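Local atomic coordinates of lysine/ornithine decarboxylase (PDB entry 2PLJ), a protein that decarboxylates lysine and ornithine as a beta/alpha-barrel enzyme that uses pyridoxal phosphate, and is captured here with a putrescine adduct of the cofactor. Residues E227-C232 / L250-G255; E276-L281 / V285-E290; L168-S173 / E192-I197. One frame throughout, in Å; residues are numbered along the deposited sequence.

Contact 1 (E227-C232 / L250-G255); sequences EAIHTC and LDIGGG. With P3T ((4-{[(4-aminobutyl)amino]methyl}-5-hydroxy-6-methylpyridin-3-yl)methyl dihydrogen phosphate), chain D.
Cys-232 meets Leu-250 in the shortest of three apolar approaches between helix segment 227-232 and segment 250-255, with Cys-232 CB 3.7 Å from Leu-250 CD1. The sulfur lies only slightly farther from the same methyl, so this single branch of the leucine rests against both side-chain atoms of the cysteine. With CG anti to the backbone nitrogen (chi1 -178°), Leu-250 reaches across to the helix and divides its two methyls between residues one helical turn apart: CD1 serves Cys-232, while CD2 comes to 4.2 Å from Ile-229 CG2. Ile-229 uses its other branch for Ile-252. Its CG1 is 4.1 Å from Ile-252 CG2 and its CD1 passes near that same methyl, the two side chains crossing at a slant. All four of these residues are buried, and no hydrogen bond passes between the segments.

This is the helix-on-strand packing of a beta-alpha-beta unit, strand 207-212, helix 223-241 and strand 249-251, in the beta/alpha-barrel. Leu-211 of the preceding strand touches Cys-232 and Leu-250, while Ile-274, Ala-277 and Leu-278 of helix 267-278 pack on Ile-229.

The polar interactions belong to the far side of segment 250-255. Asp-251 OD1 accepts from Gly-253 N at 3.0 Å, closing an Asx turn; the N-H arrives on the anti side of the carboxylate, 28° out of its plane. Beyond this turn the backbone reaches the cofactor phosphate, where Gly-255 N donates to P3T OAE over 2.9 Å in a nearly straight bond (168°). Gly-254 passes close by, its CA 3.6 Å from P3T OAE. Ser-217, Gly-292 and Arg-293 also hydrogen-bond to the bound adduct.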
loop_
_atom_site.group_PDB
_atom_site.type_symbol
_atom_site.label_atom_id
_atom_site.label_comp_id
_atom_site.label_asym_id
_atom_site.label_seq_id
_atom_site.Cartn_x
_atom_site.Cartn_y
_atom_site.Cartn_z
ATOM N N GLU A 227 23.205 23.934 -4.919
ATOM C CA GLU A 227 22.491 24.937 -5.717
ATOM C C GLU A 227 21.331 25.536 -4.933
ATOM O O GLU A 227 21.100 26.753 -5.008
ATOM C CB GLU A 227 21.963 24.369 -7.039
ATOM C CG GLU A 227 23.016 23.886 -8.048
ATOM C CD GLU A 227 22.422 23.642 -9.443
ATOM O OE1 GLU A 227 21.217 23.285 -9.535
ATOM O OE2 GLU A 227 23.158 23.792 -10.443
ATOM N N ALA A 228 20.608 24.678 -4.204
ATOM C CA ALA A 228 19.508 25.111 -3.347
ATOM C C ALA A 228 19.996 26.062 -2.262
ATOM O O ALA A 228 19.374 27.091 -2.003
ATOM C CB ALA A 228 18.777 23.889 -2.726
ATOM N N ILE A 229 21.119 25.725 -1.641
ATOM C CA ILE A 229 21.668 26.543 -0.555
ATOM C C ILE A 229 22.067 27.947 -1.063
ATOM O O ILE A 229 21.713 28.982 -0.449
ATOM C CB ILE A 229 22.836 25.827 0.156
ATOM C CG1 ILE A 229 22.304 24.591 0.930
ATOM C CG2 ILE A 229 23.572 26.795 1.098
ATOM C CD1 ILE A 229 23.378 23.569 1.326
ATOM N N HIS A 230 22.744 27.980 -2.211
ATOM C CA HIS A 230 23.086 29.262 -2.834
ATOM C C HIS A 230 21.819 30.076 -3.101
ATOM O O HIS A 230 21.769 31.250 -2.774
ATOM C CB HIS A 230 23.824 29.075 -4.153
ATOM C CG HIS A 230 25.197 28.492 -4.021
ATOM N ND1 HIS A 230 26.028 28.753 -2.950
ATOM C CD2 HIS A 230 25.911 27.709 -4.869
ATOM C CE1 HIS A 230 27.180 28.126 -3.127
ATOM N NE2 HIS A 230 27.134 27.485 -4.283
ATOM N N THR A 231 20.779 29.439 -3.650
ATOM C CA THR A 231 19.553 30.176 -3.958
ATOM C C THR A 231 18.876 30.739 -2.709
ATOM O O THR A 231 18.518 31.925 -2.670
ATOM C CB THR A 231 18.602 29.353 -4.814
ATOM O OG1 THR A 231 19.221 29.174 -6.096
ATOM C CG2 THR A 231 17.280 30.101 -5.030
ATOM N N CYS A 232 18.773 29.903 -1.676
ATOM C CA CYS A 232 18.242 30.345 -0.396
ATOM C C CYS A 232 19.055 31.502 0.184
ATOM O O CYS A 232 18.473 32.461 0.706
ATOM C CB CYS A 232 18.151 29.175 0.585
ATOM S SG CYS A 232 16.848 28.056 0.045
ATOM N N LEU A 250 17.843 28.163 7.957
ATOM C CA LEU A 250 17.773 27.407 6.704
ATOM C C LEU A 250 17.593 25.952 7.053
ATOM O O LEU A 250 18.392 25.395 7.816
ATOM C CB LEU A 250 19.059 27.566 5.879
ATOM C CG LEU A 250 18.997 26.820 4.553
ATOM C CD1 LEU A 250 17.772 27.319 3.735
ATOM C CD2 LEU A 250 20.309 26.999 3.767
ATOM N N ASP A 251 16.563 25.335 6.479
ATOM C CA ASP A 251 16.293 23.906 6.692
ATOM C C ASP A 251 16.550 23.220 5.344
ATOM O O ASP A 251 15.836 23.510 4.375
ATOM C CB ASP A 251 14.827 23.778 7.135
ATOM C CG ASP A 251 14.327 22.341 7.214
ATOM O OD1 ASP A 251 15.012 21.394 6.755
ATOM O OD2 ASP A 251 13.204 22.198 7.755
ATOM N N ILE A 252 17.570 22.357 5.270
ATOM C CA ILE A 252 18.003 21.760 3.991
ATOM C C ILE A 252 17.305 20.433 3.620
ATOM O O ILE A 252 17.678 19.755 2.664
ATOM C CB ILE A 252 19.550 21.593 3.906
ATOM C CG1 ILE A 252 20.041 20.588 4.977
ATOM C CG2 ILE A 252 20.252 22.970 4.041
ATOM C CD1 ILE A 252 21.477 20.119 4.768
ATOM N N GLY A 253 16.276 20.111 4.389
ATOM C CA GLY A 253 15.431 18.935 4.159
ATOM C C GLY A 253 16.135 17.594 4.320
ATOM O O GLY A 253 17.130 17.470 5.077
ATOM N N GLY A 254 15.538 16.590 3.682
ATOM C CA GLY A 254 16.029 15.214 3.763
ATOM C C GLY A 254 16.738 14.790 2.492
ATOM O O GLY A 254 17.261 15.615 1.731
ATOM N N GLY A 255 16.763 13.475 2.277
ATOM C CA GLY A 255 17.188 12.943 0.961
ATOM C C GLY A 255 18.568 12.319 0.894
ATOM O O GLY A 255 18.988 11.854 -0.161
HETATM O OAE P3T D . 15.635 11.643 4.202
HETATM P PAU P3T D . 14.430 11.131 3.301
HETATM O OAF P3T D . 13.712 9.881 4.002
HETATM O OAC P3T D . 14.789 10.833 1.857
HETATM O OAP P3T D . 13.246 12.233 3.249
HETATM C CAM P3T D . 12.599 12.632 4.531
HETATM C CAS P3T D . 11.723 13.843 4.181
HETATM C CAH P3T D . 12.161 15.041 4.761
HETATM N NAO P3T D . 11.496 16.172 4.526
HETATM C CAQ P3T D . 10.438 16.223 3.724
HETATM C CAA P3T D . 9.746 17.586 3.477
HETATM C CAR P3T D . 9.964 15.061 3.081
HETATM O OAD P3T D . 8.885 15.145 2.289
HETATM C CAT P3T D . 10.627 13.834 3.299
HETATM C CAG P3T D . 10.116 12.641 2.702
HETATM N NAN P3T D . 9.382 12.718 1.601
HETATM C CAL P3T D . 8.740 11.577 0.872
HETATM C CAK P3T D . 9.703 10.402 0.629
HETATM C CAJ P3T D . 8.849 9.285 -0.049
HETATM C CAI P3T D . 9.702 8.046 -0.342
HETATM N NAB P3T D . 8.976 7.055 -1.173
#

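Contact 2 (E276-L281 / V285-E290); sequences EALSLL and VHVLAE. With P3T ((4-{[(4-aminobutyl)amino]methyl}-5-hydroxy-6-methylpyridin-3-yl)methyl dihydrogen phosphate), chain D.
Val-287 is the tightly packed part of this contact, its two methyls gripped from different directions by leucines of segment 276-281. CG1 stands anti to the backbone nitrogen (chi1 -178°), which sets CG1 toward Leu-278 and lets CG2 face Leu-281 as well. Leu-278 CD2 lies 3.9 Å from Val-287 CG1 and almost as close to CG2, so one leucine methyl sits against both branches of the valine. Leu-281, the buried one of the touching residues, comes in at about a right angle to the valine side chain and places its CD1 3.9 Å from Val-287 CG2. Val-79 of strand 79-84 also touches Val-287, and Ile-229 of helix 223-241 adds to the packing on Leu-278.

Toward Val-285 the fit slackens, the same CD1 of Leu-281 coming only to 4.2 Å from Val-285 CG1. Farther out, Ser-279 and Leu-280 are exposed, Leu-280 touching His-230 and Arg-233, on a type I turn running from Leu-278 to Leu-281 and closed by Leu-281 N donating to Leu-278 O at 3.0 Å. Ser-279 OG folds back to donate to Glu-276 O over 2.7 Å, tilted 20° from the carbonyl plane.

After a short link the chain enters strand 286-289, completing a beta-alpha-beta unit of the barrel. Just beyond the C-terminal end of the strand, Glu-290, extended beyond CG, brings OE2 to 2.7 Å from P3T NAO, the pyridine nitrogen, a placement of an acidic group characteristic of the pyridoxal phosphate site in decarboxylases of this barrel family.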
loop_
_atom_site.group_PDB
_atom_site.type_symbol
_atom_site.label_atom_id
_atom_site.label_comp_id
_atom_site.label_asym_id
_atom_site.label_seq_id
_atom_site.Cartn_x
_atom_site.Cartn_y
_atom_site.Cartn_z
ATOM N N GLU A 276 30.421 23.212 2.605
ATOM C CA GLU A 276 31.063 24.372 1.974
ATOM C C GLU A 276 30.057 25.446 1.594
ATOM O O GLU A 276 30.297 26.628 1.843
ATOM C CB GLU A 276 31.847 23.930 0.752
ATOM C CG GLU A 276 33.017 23.041 1.083
ATOM C CD GLU A 276 33.695 22.490 -0.167
ATOM O OE1 GLU A 276 33.926 23.275 -1.119
ATOM O OE2 GLU A 276 33.973 21.266 -0.192
ATOM N N ALA A 277 28.940 25.030 0.997
ATOM C CA ALA A 277 27.872 25.970 0.622
ATOM C C ALA A 277 27.278 26.661 1.858
ATOM O O ALA A 277 27.027 27.865 1.856
ATOM C CB ALA A 277 26.801 25.279 -0.209
ATOM N N LEU A 278 27.119 25.893 2.933
ATOM C CA LEU A 278 26.553 26.414 4.169
ATOM C C LEU A 278 27.431 27.463 4.810
ATOM O O LEU A 278 26.930 28.419 5.428
ATOM C CB LEU A 278 26.330 25.255 5.161
ATOM C CG LEU A 278 25.196 24.286 4.797
ATOM C CD1 LEU A 278 25.144 23.138 5.806
ATOM C CD2 LEU A 278 23.845 25.016 4.768
ATOM N N SER A 279 28.736 27.274 4.663
ATOM C CA SER A 279 29.742 28.190 5.209
ATOM C C SER A 279 29.615 29.618 4.651
ATOM O O SER A 279 30.136 30.586 5.237
ATOM C CB SER A 279 31.145 27.623 4.986
ATOM O OG SER A 279 31.661 27.998 3.722
ATOM N N LEU A 280 28.943 29.760 3.509
ATOM C CA LEU A 280 28.780 31.087 2.899
ATOM C C LEU A 280 27.635 31.876 3.527
ATOM O O LEU A 280 27.522 33.086 3.292
ATOM C CB LEU A 280 28.604 30.987 1.386
ATOM C CG LEU A 280 29.808 30.404 0.634
ATOM C CD1 LEU A 280 29.499 30.222 -0.856
ATOM C CD2 LEU A 280 31.056 31.268 0.825
ATOM N N LEU A 281 26.796 31.190 4.319
ATOM C CA LEU A 281 25.677 31.840 5.010
ATOM C C LEU A 281 26.181 32.814 6.082
ATOM O O LEU A 281 27.270 32.616 6.626
ATOM C CB LEU A 281 24.736 30.808 5.654
ATOM C CG LEU A 281 23.954 29.851 4.738
ATOM C CD1 LEU A 281 23.491 28.637 5.540
ATOM C CD2 LEU A 281 22.774 30.535 4.065
ATOM N N VAL A 285 22.664 32.802 10.818
ATOM C CA VAL A 285 21.718 31.771 10.320
ATOM C C VAL A 285 22.111 30.422 10.900
ATOM O O VAL A 285 23.284 30.036 10.883
ATOM C CB VAL A 285 21.700 31.666 8.768
ATOM C CG1 VAL A 285 20.814 30.467 8.286
ATOM C CG2 VAL A 285 21.249 32.975 8.131
ATOM N N HIS A 286 21.151 29.724 11.457
ATOM C CA HIS A 286 21.452 28.358 11.809
ATOM C C HIS A 286 20.686 27.401 10.938
ATOM O O HIS A 286 19.679 27.755 10.286
ATOM C CB HIS A 286 21.206 28.096 13.268
ATOM C CG HIS A 286 19.770 27.959 13.619
ATOM N ND1 HIS A 286 18.922 29.039 13.712
ATOM C CD2 HIS A 286 19.047 26.872 13.969
ATOM C CE1 HIS A 286 17.723 28.617 14.082
ATOM N NE2 HIS A 286 17.769 27.305 14.228
ATOM N N VAL A 287 21.190 26.177 10.914
ATOM C CA VAL A 287 20.828 25.264 9.866
ATOM C C VAL A 287 20.216 24.006 10.481
ATOM O O VAL A 287 20.717 23.503 11.481
ATOM C CB VAL A 287 22.048 24.920 8.982
ATOM C CG1 VAL A 287 21.644 23.982 7.821
ATOM C CG2 VAL A 287 22.688 26.220 8.433
ATOM N N LEU A 288 19.147 23.527 9.843
ATOM C CA LEU A 288 18.415 22.285 10.214
ATOM C C LEU A 288 18.446 21.320 9.033
ATOM O O LEU A 288 18.602 21.742 7.868
ATOM C CB LEU A 288 16.908 22.570 10.483
ATOM C CG LEU A 288 16.444 23.776 11.288
ATOM C CD1 LEU A 288 14.970 23.770 11.479
ATOM C CD2 LEU A 288 17.185 23.822 12.687
ATOM N N ALA A 289 18.272 20.019 9.300
ATOM C CA ALA A 289 17.957 19.088 8.210
ATOM C C ALA A 289 16.899 18.134 8.707
ATOM O O ALA A 289 16.640 18.072 9.927
ATOM C CB ALA A 289 19.186 18.307 7.754
ATOM N N GLU A 290 16.343 17.360 7.778
ATOM C CA GLU A 290 15.175 16.500 8.040
ATOM C C GLU A 290 15.454 15.066 7.539
ATOM O O GLU A 290 14.685 14.528 6.703
ATOM C CB GLU A 290 13.931 17.046 7.309
ATOM C CG GLU A 290 13.447 18.435 7.753
ATOM C CD GLU A 290 12.529 19.118 6.721
ATOM O OE1 GLU A 290 12.038 20.234 7.011
ATOM O OE2 GLU A 290 12.268 18.554 5.627
HETATM O OAE P3T D . 15.635 11.643 4.202
HETATM P PAU P3T D . 14.430 11.131 3.301
HETATM O OAF P3T D . 13.712 9.881 4.002
HETATM O OAC P3T D . 14.789 10.833 1.857
HETATM O OAP P3T D . 13.246 12.233 3.249
HETATM C CAM P3T D . 12.599 12.632 4.531
HETATM C CAS P3T D . 11.723 13.843 4.181
HETATM C CAH P3T D . 12.161 15.041 4.761
HETATM N NAO P3T D . 11.496 16.172 4.526
HETATM C CAQ P3T D . 10.438 16.223 3.724
HETATM C CAA P3T D . 9.746 17.586 3.477
HETATM C CAR P3T D . 9.964 15.061 3.081
HETATM O OAD P3T D . 8.885 15.145 2.289
HETATM C CAT P3T D . 10.627 13.834 3.299
HETATM C CAG P3T D . 10.116 12.641 2.702
HETATM N NAN P3T D . 9.382 12.718 1.601
HETATM C CAL P3T D . 8.740 11.577 0.872
HETATM C CAK P3T D . 9.703 10.402 0.629
HETATM C CAJ P3T D . 8.849 9.285 -0.049
HETATM C CAI P3T D . 9.702 8.046 -0.342
HETATM N NAB P3T D . 8.976 7.055 -1.173
#

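Contact 3 (L168-S173 / E192-I197); sequences LLVRLS and EQALVI
Val-170 holds CG1 anti to its backbone nitrogen (chi1 -178°) and CG2 anti to its carbonyl carbon, a fork that turns both methyls to helix segment 192-197 at once. On that helix the CG1 of Ile-197 lies beside the backbone nitrogen (chi1 -70°), which leaves CG2 anti to that nitrogen and facing the strand, and the two methyls meet with Val-170 CG2 4.0 Å from Ile-197 CG2. Their side chains run past each other in opposite directions, so the branches lie alongside. The other methyl, Val-170 CG1, approaches Ala-194 CB to 4.2 Å.

Ala-194 also receives Leu-172, whose far end swings to the helix: Leu-172 CD1 stands 3.9 Å from Ala-194 CB, with CG close behind. The small methyl of Ala-194 thus faces the notch between Val-170 and Leu-172, and its shortness is consistent with the close approach of strand and helix, Val-170 CA lying 6.7 Å from Ala-194 CA. Leu-211 and Val-235 pack on Leu-172 from strand 207-212 and helix 223-241.

Strand 167-171, helix 191-203 and strand 207-212 form a beta-alpha-beta unit, a right-handed crossover as in other beta/alpha-barrels, with the helix on the outer face. At the edge of the contact Ser-173 OG makes a weak hydrogen bond with Arg-312 of the second subunit.

Across the segments every meeting is methyl against methyl or methine, among buried residues and with no hydrogen bond, which implies that van der Waals contact and the exclusion of water hold the two together, while Arg-171, leaving the strand away from the helix, touches the cofactor adduct P3T.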
loop_
_atom_site.group_PDB
_atom_site.type_symbol
_atom_site.label_atom_id
_atom_site.label_comp_id
_atom_site.label_asym_id
_atom_site.label_seq_id
_atom_site.Cartn_x
_atom_site.Cartn_y
_atom_site.Cartn_z
ATOM N N LEU A 168 7.133 30.530 10.812
ATOM C CA LEU A 168 6.987 29.731 9.584
ATOM C C LEU A 168 8.298 29.588 8.800
ATOM O O LEU A 168 9.096 30.543 8.694
ATOM C CB LEU A 168 5.946 30.405 8.671
ATOM C CG LEU A 168 4.557 30.653 9.288
ATOM C CD1 LEU A 168 3.676 31.315 8.261
ATOM C CD2 LEU A 168 3.967 29.318 9.773
ATOM N N LEU A 169 8.491 28.405 8.222
ATOM C CA LEU A 169 9.526 28.183 7.213
ATOM C C LEU A 169 8.851 28.273 5.853
ATOM O O LEU A 169 7.794 27.643 5.638
ATOM C CB LEU A 169 10.176 26.798 7.378
ATOM C CG LEU A 169 11.010 26.603 8.652
ATOM C CD1 LEU A 169 11.296 25.094 8.894
ATOM C CD2 LEU A 169 12.298 27.419 8.595
ATOM N N VAL A 170 9.459 29.020 4.930
ATOM C CA VAL A 170 8.919 29.138 3.574
ATOM C C VAL A 170 9.674 28.156 2.696
ATOM O O VAL A 170 10.895 28.237 2.602
ATOM C CB VAL A 170 9.063 30.580 2.990
ATOM C CG1 VAL A 170 8.434 30.608 1.604
ATOM C CG2 VAL A 170 8.379 31.588 3.924
ATOM N N ARG A 171 8.950 27.205 2.101
ATOM C CA ARG A 171 9.582 26.126 1.371
ATOM C C ARG A 171 9.698 26.528 -0.098
ATOM O O ARG A 171 8.689 26.899 -0.720
ATOM C CB ARG A 171 8.773 24.827 1.484
ATOM C CG ARG A 171 9.398 23.707 0.628
ATOM C CD ARG A 171 8.807 22.368 1.009
ATOM N NE ARG A 171 9.203 21.332 0.063
ATOM C CZ ARG A 171 8.828 20.045 0.138
ATOM N NH1 ARG A 171 8.106 19.589 1.163
ATOM N NH2 ARG A 171 9.202 19.191 -0.826
ATOM N N LEU A 172 10.917 26.454 -0.612
ATOM C CA LEU A 172 11.209 26.752 -2.030
ATOM C C LEU A 172 11.388 25.462 -2.820
ATOM O O LEU A 172 11.805 24.437 -2.268
ATOM C CB LEU A 172 12.479 27.605 -2.163
ATOM C CG LEU A 172 12.369 29.101 -1.856
ATOM C CD1 LEU A 172 12.109 29.329 -0.381
ATOM C CD2 LEU A 172 13.593 29.895 -2.304
ATOM N N SER A 173 11.081 25.528 -4.112
ATOM C CA SER A 173 11.522 24.498 -5.053
ATOM C C SER A 173 12.234 25.166 -6.234
ATOM O O SER A 173 11.991 26.332 -6.548
ATOM C CB SER A 173 10.350 23.617 -5.507
ATOM O OG SER A 173 9.531 24.289 -6.445
ATOM N N GLU A 192 11.036 34.196 -6.330
ATOM C CA GLU A 192 10.191 35.395 -6.432
ATOM C C GLU A 192 8.920 35.284 -5.560
ATOM O O GLU A 192 8.557 36.239 -4.859
ATOM C CB GLU A 192 9.823 35.677 -7.897
ATOM C CG GLU A 192 9.028 36.951 -8.086
ATOM C CD GLU A 192 8.725 37.264 -9.544
ATOM O OE1 GLU A 192 8.831 36.347 -10.392
ATOM O OE2 GLU A 192 8.380 38.433 -9.845
ATOM N N GLN A 193 8.264 34.118 -5.613
ATOM C CA GLN A 193 7.069 33.851 -4.806
ATOM C C GLN A 193 7.416 33.871 -3.317
ATOM O O GLN A 193 6.601 34.294 -2.491
ATOM C CB GLN A 193 6.422 32.501 -5.171
ATOM C CG GLN A 193 5.738 32.486 -6.545
ATOM C CD GLN A 193 5.313 31.090 -7.033
ATOM O OE1 GLN A 193 5.879 30.043 -6.657
ATOM N NE2 GLN A 193 4.304 31.077 -7.900
ATOM N N ALA A 194 8.607 33.376 -2.978
ATOM C CA ALA A 194 9.045 33.344 -1.582
ATOM C C ALA A 194 9.112 34.771 -1.018
ATOM O O ALA A 194 8.643 35.017 0.097
ATOM C CB ALA A 194 10.372 32.652 -1.452
ATOM N N LEU A 195 9.675 35.698 -1.794
ATOM C CA LEU A 195 9.751 37.106 -1.376
ATOM C C LEU A 195 8.352 37.701 -1.176
ATOM O O LEU A 195 8.113 38.392 -0.185
ATOM C CB LEU A 195 10.636 37.928 -2.335
ATOM C CG LEU A 195 12.112 37.501 -2.233
ATOM C CD1 LEU A 195 12.941 37.956 -3.432
ATOM C CD2 LEU A 195 12.743 37.982 -0.928
ATOM N N VAL A 196 7.420 37.367 -2.073
ATOM C CA VAL A 196 6.022 37.824 -1.958
ATOM C C VAL A 196 5.377 37.268 -0.681
ATOM O O VAL A 196 4.720 37.992 0.065
ATOM C CB VAL A 196 5.173 37.464 -3.212
ATOM C CG1 VAL A 196 3.730 37.883 -3.026
ATOM C CG2 VAL A 196 5.735 38.146 -4.483
ATOM N N ILE A 197 5.611 35.983 -0.405
ATOM C CA ILE A 197 5.099 35.387 0.826
ATOM C C ILE A 197 5.683 36.082 2.069
ATOM O O ILE A 197 4.964 36.371 3.040
ATOM C CB ILE A 197 5.380 33.862 0.856
ATOM C CG1 ILE A 197 4.493 33.154 -0.179
ATOM C CG2 ILE A 197 5.111 33.292 2.248
ATOM C CD1 ILE A 197 4.915 31.701 -0.482
#

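In the fold
Along the chain contact 3 comes first, then contact 1, then contact 2, each closing before the next opens. All three pair a helix with the parallel sheet of the barrel, to which strands 167-171, 249-251 and 286-289 belong; the last two are neighbours, while strand 207-212 separates the first two. Contacts 1 and 2 have centres about 8 Å apart and touch, with Gly-253 O probably accepting a hydrogen bond from Glu-290 N. Contact 3 lies about 13 Å from contact 1 and about 17 Å from contact 2, centre to centre. The segments that pack against helices outside also carry P3T pocket residues at or just beyond the strands' C-terminal ends.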